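Local coordinates for protein putative eukaryotic translation initiation factor eIF-4E (Leishmania major, PDB 5WB5) that probably binds the methylated 5' cap of messenger RNA, including the trypanosomatid cap 4 structure, and so acts in the initiation of translation, at residues D32-Y37 / R72-Y77; L23-T28 / F79-V84; G96-V101 / R177-V182; K66-L71 / I167-R172. All blocks are in the same frame, centred on the assembly; numbering follows the deposited sequence.

Interaction 1. Residues D32-Y37 / R72-Y77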
loop_
_atom_site.group_PDB
_atom_site.type_symbol
_atom_site.label_atom_id
_atom_site.label_comp_id
_atom_site.label_asym_id
_atom_site.label_seq_id
_atom_site.Cartn_x
_atom_site.Cartn_y
_atom_site.Cartn_z
ATOM N N ASP A 32 -10.343 2.639 4.393
ATOM C CA ASP A 32 -11.426 2.521 5.367
ATOM C C ASP A 32 -11.154 3.421 6.564
ATOM O O ASP A 32 -10.022 3.846 6.805
ATOM C CB ASP A 32 -11.653 1.069 5.823
ATOM C CG ASP A 32 -10.495 0.500 6.620
ATOM O OD1 ASP A 32 -9.601 1.267 7.028
ATOM O OD2 ASP A 32 -10.482 -0.730 6.844
ATOM N N SER A 33 -12.230 3.716 7.305
ATOM C CA SER A 33 -12.207 4.644 8.431
ATOM C C SER A 33 -13.545 4.585 9.159
ATOM O O SER A 33 -14.480 3.935 8.675
ATOM C CB SER A 33 -11.920 6.070 7.950
ATOM O OG SER A 33 -13.017 6.594 7.218
ATOM N N PRO A 34 -13.681 5.236 10.317
ATOM C CA PRO A 34 -14.987 5.230 10.999
ATOM C C PRO A 34 -16.125 5.727 10.127
ATOM O O PRO A 34 -17.273 5.313 10.326
ATOM C CB PRO A 34 -14.756 6.152 12.203
ATOM C CG PRO A 34 -13.293 6.051 12.472
ATOM C CD PRO A 34 -12.637 5.885 11.130
ATOM N N SER A 35 -15.843 6.608 9.163
ATOM C CA SER A 35 -16.893 7.099 8.279
ATOM C C SER A 35 -17.352 6.029 7.298
ATOM O O SER A 35 -18.490 6.078 6.818
ATOM C CB SER A 35 -16.407 8.334 7.527
ATOM O OG SER A 35 -16.144 9.397 8.424
ATOM N N THR A 36 -16.490 5.064 6.984
ATOM C CA THR A 36 -16.861 3.934 6.146
ATOM C C THR A 36 -17.272 2.719 6.963
ATOM O O THR A 36 -17.695 1.714 6.384
ATOM C CB THR A 36 -15.700 3.553 5.213
ATOM O OG1 THR A 36 -14.572 3.129 5.989
ATOM C CG2 THR A 36 -15.295 4.736 4.340
ATOM N N TYR A 37 -17.158 2.789 8.288
ATOM C CA TYR A 37 -17.495 1.656 9.139
ATOM C C TYR A 37 -18.941 1.232 8.909
ATOM O O TYR A 37 -19.869 2.025 9.091
ATOM C CB TYR A 37 -17.269 2.020 10.606
ATOM C CG TYR A 37 -17.669 0.933 11.579
ATOM C CD1 TYR A 37 -16.839 -0.156 11.816
ATOM C CD2 TYR A 37 -18.874 0.997 12.262
ATOM C CE1 TYR A 37 -17.203 -1.151 12.706
ATOM C CE2 TYR A 37 -19.245 0.007 13.153
ATOM C CZ TYR A 37 -18.406 -1.064 13.370
ATOM O OH TYR A 37 -18.774 -2.051 14.258
ATOM N N ARG A 72 -6.621 11.132 8.043
ATOM C CA ARG A 72 -7.418 11.150 9.257
ATOM C C ARG A 72 -6.846 10.185 10.294
ATOM O O ARG A 72 -6.131 9.234 9.972
ATOM C CB ARG A 72 -8.870 10.793 8.941
ATOM C CG ARG A 72 -9.830 11.062 10.077
ATOM C CD ARG A 72 -11.262 10.837 9.653
ATOM N NE ARG A 72 -12.189 11.099 10.748
ATOM C CZ ARG A 72 -12.407 10.266 11.762
ATOM N NH1 ARG A 72 -11.762 9.110 11.830
ATOM N NH2 ARG A 72 -13.271 10.594 12.714
ATOM N N THR A 73 -7.193 10.440 11.561
ATOM C CA THR A 73 -6.563 9.728 12.671
ATOM C C THR A 73 -6.847 8.231 12.617
ATOM O O THR A 73 -5.974 7.419 12.943
ATOM C CB THR A 73 -7.042 10.313 14.002
ATOM O OG1 THR A 73 -6.764 11.719 14.036
ATOM C CG2 THR A 73 -6.343 9.637 15.175
ATOM N N SER A 74 -8.060 7.845 12.231
ATOM C CA SER A 74 -8.454 6.437 12.151
ATOM C C SER A 74 -8.747 6.114 10.691
ATOM O O SER A 74 -9.894 6.172 10.247
ATOM C CB SER A 74 -9.653 6.155 13.033
ATOM O OG SER A 74 -9.355 6.430 14.390
ATOM N N SER A 75 -7.700 5.774 9.943
ATOM C CA SER A 75 -7.826 5.453 8.532
ATOM C C SER A 75 -6.843 4.345 8.179
ATOM O O SER A 75 -5.833 4.144 8.858
ATOM C CB SER A 75 -7.569 6.683 7.652
ATOM O OG SER A 75 -8.540 7.688 7.883
ATOM N N GLN A 76 -7.152 3.615 7.111
ATOM C CA GLN A 76 -6.247 2.576 6.635
ATOM C C GLN A 76 -6.262 2.514 5.117
ATOM O O GLN A 76 -7.334 2.412 4.505
ATOM C CB GLN A 76 -6.606 1.197 7.202
ATOM C CG GLN A 76 -6.762 1.155 8.713
ATOM C CD GLN A 76 -7.010 -0.246 9.253
ATOM O OE1 GLN A 76 -6.966 -0.466 10.463
ATOM N NE2 GLN A 76 -7.274 -1.200 8.363
ATOM N N TYR A 77 -5.061 2.583 4.534
ATOM C CA TYR A 77 -4.819 2.247 3.137
ATOM C C TYR A 77 -4.506 0.761 3.036
ATOM O O TYR A 77 -3.674 0.245 3.788
ATOM C CB TYR A 77 -3.637 3.039 2.562
ATOM C CG TYR A 77 -3.902 4.480 2.175
ATOM C CD1 TYR A 77 -5.028 4.837 1.440
ATOM C CD2 TYR A 77 -3.009 5.484 2.531
ATOM C CE1 TYR A 77 -5.259 6.155 1.084
ATOM C CE2 TYR A 77 -3.233 6.803 2.180
ATOM C CZ TYR A 77 -4.357 7.133 1.455
ATOM O OH TYR A 77 -4.580 8.445 1.105
#

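Interaction 2. Residues L23-T28 / F79-V84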
loop_
_atom_site.group_PDB
_atom_site.type_symbol
_atom_site.label_atom_id
_atom_site.label_comp_id
_atom_site.label_asym_id
_atom_site.label_seq_id
_atom_site.Cartn_x
_atom_site.Cartn_y
_atom_site.Cartn_z
ATOM N N LEU A 23 3.049 -3.866 -15.331
ATOM C CA LEU A 23 3.482 -4.464 -14.078
ATOM C C LEU A 23 3.377 -5.983 -14.150
ATOM O O LEU A 23 2.673 -6.546 -14.991
ATOM C CB LEU A 23 2.636 -3.949 -12.913
ATOM C CG LEU A 23 2.684 -2.450 -12.630
ATOM C CD1 LEU A 23 1.650 -2.092 -11.582
ATOM C CD2 LEU A 23 4.065 -2.035 -12.170
ATOM N N GLN A 24 4.091 -6.649 -13.241
ATOM C CA GLN A 24 3.958 -8.096 -13.136
ATOM C C GLN A 24 2.560 -8.487 -12.683
ATOM O O GLN A 24 2.073 -9.567 -13.035
ATOM C CB GLN A 24 5.005 -8.653 -12.170
ATOM C CG GLN A 24 4.981 -10.168 -12.025
ATOM C CD GLN A 24 5.210 -10.887 -13.340
ATOM O OE1 GLN A 24 6.118 -10.546 -14.099
ATOM N NE2 GLN A 24 4.382 -11.886 -13.619
ATOM N N ARG A 25 1.899 -7.625 -11.913
ATOM C CA ARG A 25 0.581 -7.921 -11.376
ATOM C C ARG A 25 -0.208 -6.627 -11.251
ATOM O O ARG A 25 0.365 -5.551 -11.063
ATOM C CB ARG A 25 0.674 -8.609 -10.006
ATOM C CG ARG A 25 1.431 -9.926 -10.015
ATOM C CD ARG A 25 1.477 -10.553 -8.630
ATOM N NE ARG A 25 2.419 -9.878 -7.741
ATOM C CZ ARG A 25 2.561 -10.161 -6.449
ATOM N NH1 ARG A 25 1.819 -11.104 -5.885
ATOM N NH2 ARG A 25 3.445 -9.498 -5.718
ATOM N N ALA A 26 -1.529 -6.742 -11.359
ATOM C CA ALA A 26 -2.401 -5.622 -11.056
ATOM C C ALA A 26 -2.536 -5.473 -9.544
ATOM O O ALA A 26 -2.342 -6.426 -8.784
ATOM C CB ALA A 26 -3.775 -5.816 -11.695
ATOM N N TRP A 27 -2.862 -4.257 -9.104
ATOM C CA TRP A 27 -2.964 -3.980 -7.675
ATOM C C TRP A 27 -4.126 -3.038 -7.417
ATOM O O TRP A 27 -4.277 -2.033 -8.115
ATOM C CB TRP A 27 -1.667 -3.368 -7.134
ATOM C CG TRP A 27 -0.490 -4.275 -7.251
ATOM C CD1 TRP A 27 0.318 -4.427 -8.335
ATOM C CD2 TRP A 27 0.014 -5.162 -6.248
ATOM N NE1 TRP A 27 1.294 -5.352 -8.074
ATOM C CE2 TRP A 27 1.132 -5.819 -6.796
ATOM C CE3 TRP A 27 -0.372 -5.463 -4.938
ATOM C CZ2 TRP A 27 1.872 -6.760 -6.083
ATOM C CZ3 TRP A 27 0.364 -6.400 -4.230
ATOM C CH2 TRP A 27 1.474 -7.037 -4.805
ATOM N N THR A 28 -4.931 -3.354 -6.408
ATOM C CA THR A 28 -6.091 -2.557 -6.044
ATOM C C THR A 28 -5.845 -1.857 -4.714
ATOM O O THR A 28 -5.285 -2.449 -3.779
ATOM C CB THR A 28 -7.347 -3.428 -5.946
ATOM O OG1 THR A 28 -7.530 -4.153 -7.170
ATOM C CG2 THR A 28 -8.577 -2.571 -5.680
ATOM N N PHE A 79 -3.452 -2.158 -0.042
ATOM C CA PHE A 79 -2.927 -2.235 -1.405
ATOM C C PHE A 79 -2.606 -3.701 -1.660
ATOM O O PHE A 79 -1.590 -4.205 -1.176
ATOM C CB PHE A 79 -1.698 -1.346 -1.563
ATOM C CG PHE A 79 -1.223 -1.203 -2.979
ATOM C CD1 PHE A 79 -1.895 -0.384 -3.869
ATOM C CD2 PHE A 79 -0.090 -1.872 -3.413
ATOM C CE1 PHE A 79 -1.454 -0.246 -5.171
ATOM C CE2 PHE A 79 0.354 -1.738 -4.711
ATOM C CZ PHE A 79 -0.326 -0.921 -5.591
ATOM N N PHE A 80 -3.481 -4.387 -2.397
ATOM C CA PHE A 80 -3.402 -5.839 -2.518
ATOM C C PHE A 80 -3.500 -6.263 -3.973
ATOM O O PHE A 80 -4.110 -5.576 -4.794
ATOM C CB PHE A 80 -4.512 -6.532 -1.715
ATOM C CG PHE A 80 -4.182 -6.708 -0.264
ATOM C CD1 PHE A 80 -4.079 -5.611 0.574
ATOM C CD2 PHE A 80 -3.967 -7.973 0.263
ATOM C CE1 PHE A 80 -3.767 -5.768 1.911
ATOM C CE2 PHE A 80 -3.656 -8.138 1.597
ATOM C CZ PHE A 80 -3.558 -7.032 2.425
ATOM N N GLN A 81 -2.897 -7.411 -4.286
ATOM C CA GLN A 81 -2.994 -7.940 -5.640
ATOM C C GLN A 81 -4.455 -8.018 -6.065
ATOM O O GLN A 81 -5.350 -8.261 -5.249
ATOM C CB GLN A 81 -2.346 -9.325 -5.731
ATOM C CG GLN A 81 -2.590 -10.025 -7.062
ATOM C CD GLN A 81 -1.726 -11.255 -7.249
ATOM O OE1 GLN A 81 -0.850 -11.544 -6.434
ATOM N NE2 GLN A 81 -1.964 -11.985 -8.334
ATOM N N GLU A 82 -4.698 -7.797 -7.354
ATOM C CA GLU A 82 -6.061 -7.841 -7.862
ATOM C C GLU A 82 -6.659 -9.225 -7.642
ATOM O O GLU A 82 -5.986 -10.245 -7.813
ATOM C CB GLU A 82 -6.092 -7.483 -9.348
ATOM C CG GLU A 82 -7.491 -7.211 -9.876
ATOM C CD GLU A 82 -7.489 -6.707 -11.304
ATOM O OE1 GLU A 82 -6.511 -6.982 -12.031
ATOM O OE2 GLU A 82 -8.462 -6.031 -11.699
ATOM N N GLY A 83 -7.931 -9.254 -7.258
ATOM C CA GLY A 83 -8.573 -10.503 -6.907
ATOM C C GLY A 83 -8.195 -11.029 -5.544
ATOM O O GLY A 83 -8.391 -12.217 -5.274
ATOM N N VAL A 84 -7.657 -10.179 -4.673
ATOM C CA VAL A 84 -7.237 -10.578 -3.335
ATOM C C VAL A 84 -7.738 -9.516 -2.367
ATOM O O VAL A 84 -7.269 -8.373 -2.399
ATOM C CB VAL A 84 -5.713 -10.738 -3.222
ATOM C CG1 VAL A 84 -5.310 -11.073 -1.793
ATOM C CG2 VAL A 84 -5.225 -11.812 -4.182
#

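Interaction 3. Residues G96-V101 / R177-V182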
loop_
_atom_site.group_PDB
_atom_site.type_symbol
_atom_site.label_atom_id
_atom_site.label_comp_id
_atom_site.label_asym_id
_atom_site.label_seq_id
_atom_site.Cartn_x
_atom_site.Cartn_y
_atom_site.Cartn_z
ATOM N N GLY A 96 -1.196 -17.581 5.216
ATOM C CA GLY A 96 -0.124 -16.651 5.486
ATOM C C GLY A 96 -0.395 -15.788 6.701
ATOM O O GLY A 96 -1.287 -16.041 7.512
ATOM N N GLY A 97 0.411 -14.739 6.816
ATOM C CA GLY A 97 0.283 -13.783 7.895
ATOM C C GLY A 97 0.707 -12.396 7.462
ATOM O O GLY A 97 0.683 -12.072 6.269
ATOM N N LYS A 98 1.099 -11.567 8.427
ATOM C CA LYS A 98 1.541 -10.211 8.140
ATOM C C LYS A 98 2.747 -9.856 8.997
ATOM O O LYS A 98 2.784 -10.159 10.195
ATOM C CB LYS A 98 0.417 -9.190 8.374
ATOM C CG LYS A 98 -0.108 -9.118 9.799
ATOM C CD LYS A 98 -1.200 -8.061 9.914
ATOM C CE LYS A 98 -1.810 -8.019 11.305
ATOM N NZ LYS A 98 -2.581 -9.256 11.605
ATOM N N LEU A 99 3.730 -9.221 8.364
ATOM C CA LEU A 99 4.889 -8.657 9.048
ATOM C C LEU A 99 4.688 -7.151 9.154
ATOM O O LEU A 99 4.620 -6.464 8.132
ATOM C CB LEU A 99 6.179 -8.975 8.290
ATOM C CG LEU A 99 7.486 -8.365 8.816
ATOM C CD1 LEU A 99 8.006 -9.130 10.028
ATOM C CD2 LEU A 99 8.528 -8.330 7.718
ATOM N N TRP A 100 4.593 -6.638 10.378
ATOM C CA TRP A 100 4.236 -5.245 10.588
ATOM C C TRP A 100 5.222 -4.565 11.528
ATOM O O TRP A 100 5.994 -5.209 12.244
ATOM C CB TRP A 100 2.804 -5.107 11.134
ATOM C CG TRP A 100 2.527 -5.875 12.392
ATOM C CD1 TRP A 100 2.115 -7.173 12.487
ATOM C CD2 TRP A 100 2.619 -5.385 13.735
ATOM N NE1 TRP A 100 1.952 -7.523 13.806
ATOM C CE2 TRP A 100 2.253 -6.441 14.592
ATOM C CE3 TRP A 100 2.978 -4.155 14.296
ATOM C CZ2 TRP A 100 2.241 -6.308 15.980
ATOM C CZ3 TRP A 100 2.964 -4.025 15.674
ATOM C CH2 TRP A 100 2.598 -5.093 16.499
ATOM N N VAL A 101 5.185 -3.234 11.487
ATOM C CA VAL A 101 6.040 -2.371 12.289
ATOM C C VAL A 101 5.242 -1.141 12.703
ATOM O O VAL A 101 4.331 -0.700 11.995
ATOM C CB VAL A 101 7.314 -1.943 11.527
ATOM C CG1 VAL A 101 8.148 -3.156 11.145
ATOM C CG2 VAL A 101 6.955 -1.137 10.287
ATOM N N ARG A 177 0.912 1.888 11.789
ATOM C CA ARG A 177 1.272 0.496 11.558
ATOM C C ARG A 177 1.432 0.237 10.067
ATOM O O ARG A 177 0.466 0.348 9.304
ATOM C CB ARG A 177 0.228 -0.449 12.150
ATOM C CG ARG A 177 0.189 -0.439 13.664
ATOM C CD ARG A 177 -0.327 -1.754 14.216
ATOM N NE ARG A 177 -0.279 -1.793 15.675
ATOM C CZ ARG A 177 -0.646 -2.840 16.407
ATOM N NH1 ARG A 177 -1.091 -3.942 15.817
ATOM N NH2 ARG A 177 -0.569 -2.785 17.729
ATOM N N LEU A 178 2.649 -0.096 9.659
ATOM C CA LEU A 178 2.898 -0.629 8.329
ATOM C C LEU A 178 2.862 -2.148 8.409
ATOM O O LEU A 178 3.335 -2.731 9.383
ATOM C CB LEU A 178 4.252 -0.159 7.801
ATOM C CG LEU A 178 4.684 -0.734 6.454
ATOM C CD1 LEU A 178 3.754 -0.299 5.349
ATOM C CD2 LEU A 178 6.103 -0.312 6.147
ATOM N N ALA A 179 2.286 -2.786 7.395
ATOM C CA ALA A 179 2.138 -4.233 7.411
ATOM C C ALA A 179 2.279 -4.767 5.995
ATOM O O ALA A 179 1.731 -4.192 5.054
ATOM C CB ALA A 179 0.784 -4.652 8.001
ATOM N N VAL A 180 3.016 -5.863 5.855
ATOM C CA VAL A 180 3.166 -6.579 4.596
ATOM C C VAL A 180 2.505 -7.937 4.779
ATOM O O VAL A 180 2.989 -8.771 5.554
ATOM C CB VAL A 180 4.641 -6.724 4.195
ATOM C CG1 VAL A 180 4.771 -7.444 2.856
ATOM C CG2 VAL A 180 5.311 -5.364 4.140
ATOM N N TRP A 181 1.384 -8.146 4.092
ATOM C CA TRP A 181 0.639 -9.395 4.162
ATOM C C TRP A 181 1.184 -10.359 3.117
ATOM O O TRP A 181 1.119 -10.079 1.909
ATOM C CB TRP A 181 -0.855 -9.162 3.929
ATOM C CG TRP A 181 -1.557 -8.439 5.035
ATOM C CD1 TRP A 181 -1.043 -7.466 5.843
ATOM C CD2 TRP A 181 -2.912 -8.638 5.458
ATOM N NE1 TRP A 181 -1.994 -7.043 6.741
ATOM C CE2 TRP A 181 -3.150 -7.747 6.526
ATOM C CE3 TRP A 181 -3.945 -9.480 5.037
ATOM C CZ2 TRP A 181 -4.379 -7.675 7.178
ATOM C CZ3 TRP A 181 -5.166 -9.407 5.685
ATOM C CH2 TRP A 181 -5.372 -8.510 6.743
ATOM N N VAL A 182 1.701 -11.494 3.593
ATOM C CA VAL A 182 2.238 -12.553 2.745
ATOM C C VAL A 182 1.214 -13.678 2.649
ATOM O O VAL A 182 0.083 -13.547 3.133
ATOM C CB VAL A 182 3.582 -13.073 3.291
ATOM C CG1 VAL A 182 4.581 -11.934 3.404
ATOM C CG2 VAL A 182 3.395 -13.751 4.643
#

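Interaction 4. Residues K66-L71 / I167-R172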
loop_
_atom_site.group_PDB
_atom_site.type_symbol
_atom_site.label_atom_id
_atom_site.label_comp_id
_atom_site.label_asym_id
_atom_site.label_seq_id
_atom_site.Cartn_x
_atom_site.Cartn_y
_atom_site.Cartn_z
ATOM N N LYS A 66 -4.079 10.676 -0.719
ATOM C CA LYS A 66 -3.818 11.682 0.301
ATOM C C LYS A 66 -2.589 11.286 1.115
ATOM O O LYS A 66 -2.419 10.109 1.450
ATOM C CB LYS A 66 -5.022 11.837 1.226
ATOM C CG LYS A 66 -6.303 12.288 0.522
ATOM C CD LYS A 66 -6.246 13.754 0.117
ATOM C CE LYS A 66 -7.468 14.156 -0.703
ATOM N NZ LYS A 66 -8.747 13.872 0.002
ATOM N N PRO A 67 -1.699 12.223 1.437
ATOM C CA PRO A 67 -0.541 11.872 2.264
ATOM C C PRO A 67 -0.962 11.486 3.671
ATOM O O PRO A 67 -1.986 11.937 4.189
ATOM C CB PRO A 67 0.302 13.153 2.263
ATOM C CG PRO A 67 -0.657 14.239 1.977
ATOM C CD PRO A 67 -1.693 13.647 1.064
ATOM N N LEU A 68 -0.147 10.632 4.289
ATOM C CA LEU A 68 -0.440 10.180 5.643
ATOM C C LEU A 68 -0.314 11.317 6.646
ATOM O O LEU A 68 -1.028 11.333 7.654
ATOM C CB LEU A 68 0.493 9.031 6.018
ATOM C CG LEU A 68 0.580 7.903 4.987
ATOM C CD1 LEU A 68 1.669 6.924 5.373
ATOM C CD2 LEU A 68 -0.755 7.192 4.845
ATOM N N HIS A 69 0.578 12.277 6.387
ATOM C CA HIS A 69 0.726 13.417 7.285
ATOM C C HIS A 69 -0.579 14.185 7.432
ATOM O O HIS A 69 -0.834 14.777 8.487
ATOM C CB HIS A 69 1.829 14.342 6.770
ATOM C CG HIS A 69 1.920 15.643 7.504
ATOM N ND1 HIS A 69 1.708 15.748 8.862
ATOM C CD2 HIS A 69 2.205 16.892 7.069
ATOM C CE1 HIS A 69 1.855 17.008 9.232
ATOM N NE2 HIS A 69 2.158 17.723 8.162
ATOM N N ALA A 70 -1.411 14.189 6.393
ATOM C CA ALA A 70 -2.692 14.880 6.416
ATOM C C ALA A 70 -3.878 13.937 6.527
ATOM O O ALA A 70 -5.022 14.402 6.543
ATOM C CB ALA A 70 -2.842 15.743 5.157
ATOM N N LEU A 71 -3.642 12.634 6.616
ATOM C CA LEU A 71 -4.725 11.668 6.643
ATOM C C LEU A 71 -5.398 11.655 8.014
ATOM O O LEU A 71 -4.837 12.099 9.020
ATOM C CB LEU A 71 -4.198 10.276 6.290
ATOM C CG LEU A 71 -5.234 9.191 5.996
ATOM C CD1 LEU A 71 -6.124 9.593 4.832
ATOM C CD2 LEU A 71 -4.536 7.872 5.704
ATOM N N ILE A 167 -0.177 -5.015 1.175
ATOM C CA ILE A 167 0.361 -4.181 2.242
ATOM C C ILE A 167 -0.758 -3.305 2.789
ATOM O O ILE A 167 -1.769 -3.055 2.129
ATOM C CB ILE A 167 1.542 -3.292 1.784
ATOM C CG1 ILE A 167 1.119 -2.384 0.630
ATOM C CG2 ILE A 167 2.731 -4.153 1.384
ATOM C CD1 ILE A 167 2.156 -1.344 0.264
ATOM N N VAL A 168 -0.556 -2.830 4.013
ATOM C CA VAL A 168 -1.554 -2.040 4.727
ATOM C C VAL A 168 -0.832 -0.977 5.542
ATOM O O VAL A 168 0.078 -1.286 6.315
ATOM C CB VAL A 168 -2.438 -2.910 5.649
ATOM C CG1 VAL A 168 -3.493 -2.056 6.353
ATOM C CG2 VAL A 168 -3.106 -4.035 4.869
ATOM N N MET A 169 -1.239 0.273 5.363
ATOM C CA MET A 169 -0.836 1.367 6.236
ATOM C C MET A 169 -2.035 1.726 7.103
ATOM O O MET A 169 -3.153 1.850 6.594
ATOM C CB MET A 169 -0.365 2.580 5.426
ATOM C CG MET A 169 -0.075 3.808 6.268
ATOM S SD MET A 169 1.178 3.490 7.527
ATOM C CE MET A 169 2.676 3.683 6.572
ATOM N N SER A 170 -1.807 1.873 8.405
ATOM C CA SER A 170 -2.884 2.096 9.366
ATOM C C SER A 170 -2.517 3.278 10.252
ATOM O O SER A 170 -1.598 3.183 11.073
ATOM C CB SER A 170 -3.131 0.842 10.205
ATOM O OG SER A 170 -4.332 0.947 10.949
ATOM N N LYS A 171 -3.225 4.390 10.078
ATOM C CA LYS A 171 -3.027 5.570 10.905
ATOM C C LYS A 171 -3.716 5.349 12.247
ATOM O O LYS A 171 -4.941 5.196 12.301
ATOM C CB LYS A 171 -3.594 6.797 10.194
ATOM C CG LYS A 171 -3.144 8.130 10.756
ATOM C CD LYS A 171 -1.819 8.563 10.170
ATOM C CE LYS A 171 -1.458 9.974 10.605
ATOM N NZ LYS A 171 -2.361 10.990 9.998
ATOM N N ARG A 172 -2.937 5.313 13.322
ATOM C CA ARG A 172 -3.462 5.109 14.664
ATOM C C ARG A 172 -3.257 6.372 15.494
ATOM O O ARG A 172 -2.720 7.379 15.022
ATOM C CB ARG A 172 -2.801 3.897 15.327
#

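Interaction 1. Residues D32-Y37 / R72-Y77
The antiparallel pairing of strands 22-32 and 75-81, two neighbours in the curved sheet of the eIF4E fold, reaches its end here, where D32 faces Q76. A reciprocal pair of backbone bonds holds them: D32 N donates to Q76 O at 3.0 Å, and Q76 N donates to D32 O at 2.9 Å. Both side chains rise on the same face of the sheet. A chi1 of 67° sets D32 CG over its own backbone, flanked by N and C, and carries OD1 alongside the aliphatic part of Q76, 3.3 Å from Q76 CG. The carboxylate and amide planes are turned 54° from each other, and Q76 NE2 stays 3.6 Å from D32 OD2. Q76 OE1 bonds S170 OG on the next strand, while D32 OD2 has a weak bond with H78 NE2.

Beyond D32 the chain leaves the sheet. S33 N donates to T36 OG1 at 2.7 Å, and T36 N returns to S33 O at 2.9 Å, closing a tight turn; T36 OG1 also bonds S45 O. The P34 ring meets the R72 guanidinium at a slant, with P34 CG 3.5 Å from R72 NH1. The chemistry implies a division of labour: main-chain bonds set the register, whereas the side chains meet as polar atoms against carbon, and Q76 OE1 extends the polar links to the next strand.

Interaction 2. Residues L23-T28 / F79-V84
Q81 leans across W27 and ends at R25, and its side chain can be traced atom by atom. CB lies over one face of the W27 indole, 4.3 Å from W27 CZ3. Because CG is anti to the backbone N (chi1 171°) and the rest of the chain is extended, the side chain runs out past the main chain of the other strand; CG comes within 4.0 Å of A26 O. CD then rests 3.6 Å from R25 CD, and NE2 sits at a similar distance from that methylene. At the tip, OE1 accepts from R25 NH1 at 2.8 Å. The N-H...O angle of 131° makes this bond a bent one; the donor stands above the carbonyl plane, and the guanidinium and amide planes are 78° apart. R25 is gripped further by a salt bridge from NE to E148 and a bond from NH1 to V164 O, while W27 CH2 lies on one face of its guanidinium.

The backbones carrying these side chains form an antiparallel ladder of the eIF4E sheet. T28 and F80 form a hydrogen-bonded pair, T28 N to F80 O at 2.9 Å and F80 N to T28 O at 3.0 Å; W27 and Q81 form the non-hydrogen-bonded pair next to it. E82 N adds a bond to A26 O at 3.1 Å, just where a type II turn from Q81 to V84 begins. On the helix side of the sheet the rings of W27 and F79 share almost the same tilt yet are displaced so far that they hardly overlap, their centroids 5.1 Å from each other, and both touch T145 of helix 133-147.

Interaction 3. Residues G96-V101 / R177-V182
Five backbone hydrogen bonds join strands 97-104 and 175-182 as an antiparallel ladder of the curved sheet of the eIF4E fold. L99 and V180 exchange two, L99 N to V180 O at 2.9 Å and V180 N to L99 O at 2.8 Å; V101 and L178 form a second reciprocal pair, and V182 N reaches G97 O at 2.9 Å. Between these rungs, K98 with W181 and W100 with A179 are the non-hydrogen-bonded pairs.

Two contacts involve the aromatic rings of the face that carries K98, W100, A179 and W181. The guanidinium of R177 lies flat over the W100 six-membered ring, R177 CZ 3.9 Å from W100 CZ3 and the planes only 6° apart, a cation-pi stack. The extended R177 chain, running beside the indole in the same direction, delivers the group there. K98 makes a CH-pi contact at the other end: CB lies over the five-membered ring of W181, 3.4 Å from W181 CD1, and a chi1 of 61° directs the rest of the lysine chain along the indole.

Two apolar contacts complete the set. W100 CB meets A179 CB at 3.8 Å on the aromatic face, and V101 CG2 meets L178 CB on the opposite one.

Helix 188-200 packs on that second, convex face, where L194 receives L99, V180 and V182 and L198 receives L178. Strand 210-214 flanks 97-104, with T213 OG1 bonded to W100 NE1, and strand 164-171 lies beyond 175-182.

Interaction 4. Residues K66-L71 / I167-R172
The flat peptide carbonyl of L68 is met at its oxygen end, not over a face: K171 NZ donates to L68 O at 2.7 Å, nearly along the C=O axis (C=O...N angle 170°). The same oxygen also accepts from L71 N at 3.1 Å, so two donors share it, one closing the local turn and one arriving from the sheet. L71 O, on a second flat group, lies 2.9 Å from K171 NZ.

The lysine reaches this place by a bent route. K171 CG points opposite its own N, then the chain kinks at chi2 (85°) and again at chi4, bringing CE within 3.3 Å of L68 O. The two carbonyl oxygens near NZ probably favour its charged form.

Next to this polar patch is an apolar one. The L68 and M169 side chains cross obliquely, L68 CD1 touching M169 CE at 3.6 Å and L68 CD2 touching M169 CG at 3.7 Å. Both residues also pack on W138 of helix 133-147. From that helix D135 OD1 accepts from L68 N, a further tie to the same loop, and A70 makes backbone hydrogen bonds with another protein chain.

The contact thus ties the loop between helix 55-64 and strand 75-81 to strand 164-171, on the helix-covered convex side of the curved sheet that characterises the eIF4E fold.

How the interactions relate
All four interactions reach one curved antiparallel sheet, in which strands 22-32, 75-81, 164-171, 175-182 and 97-104 are successive neighbours. Interactions 1 and 2 lie at the two ends of the pairing between 22-32 and 75-81, their centres about 21 Å apart, with interaction 1 nested inside the loop that interaction 2 closes. Interaction 3 follows both in series. Interaction 4, about 9 Å from interaction 1 and 15 Å from interaction 3 between centres, uses the central strand 164-171; its segments alternate along the chain with those of each other contact. Sequence-distant pieces are thereby interleaved into the single domain that probably carries cap recognition and that meets another protein chain around interactions 1 and 4, and by Q24 of interaction 2.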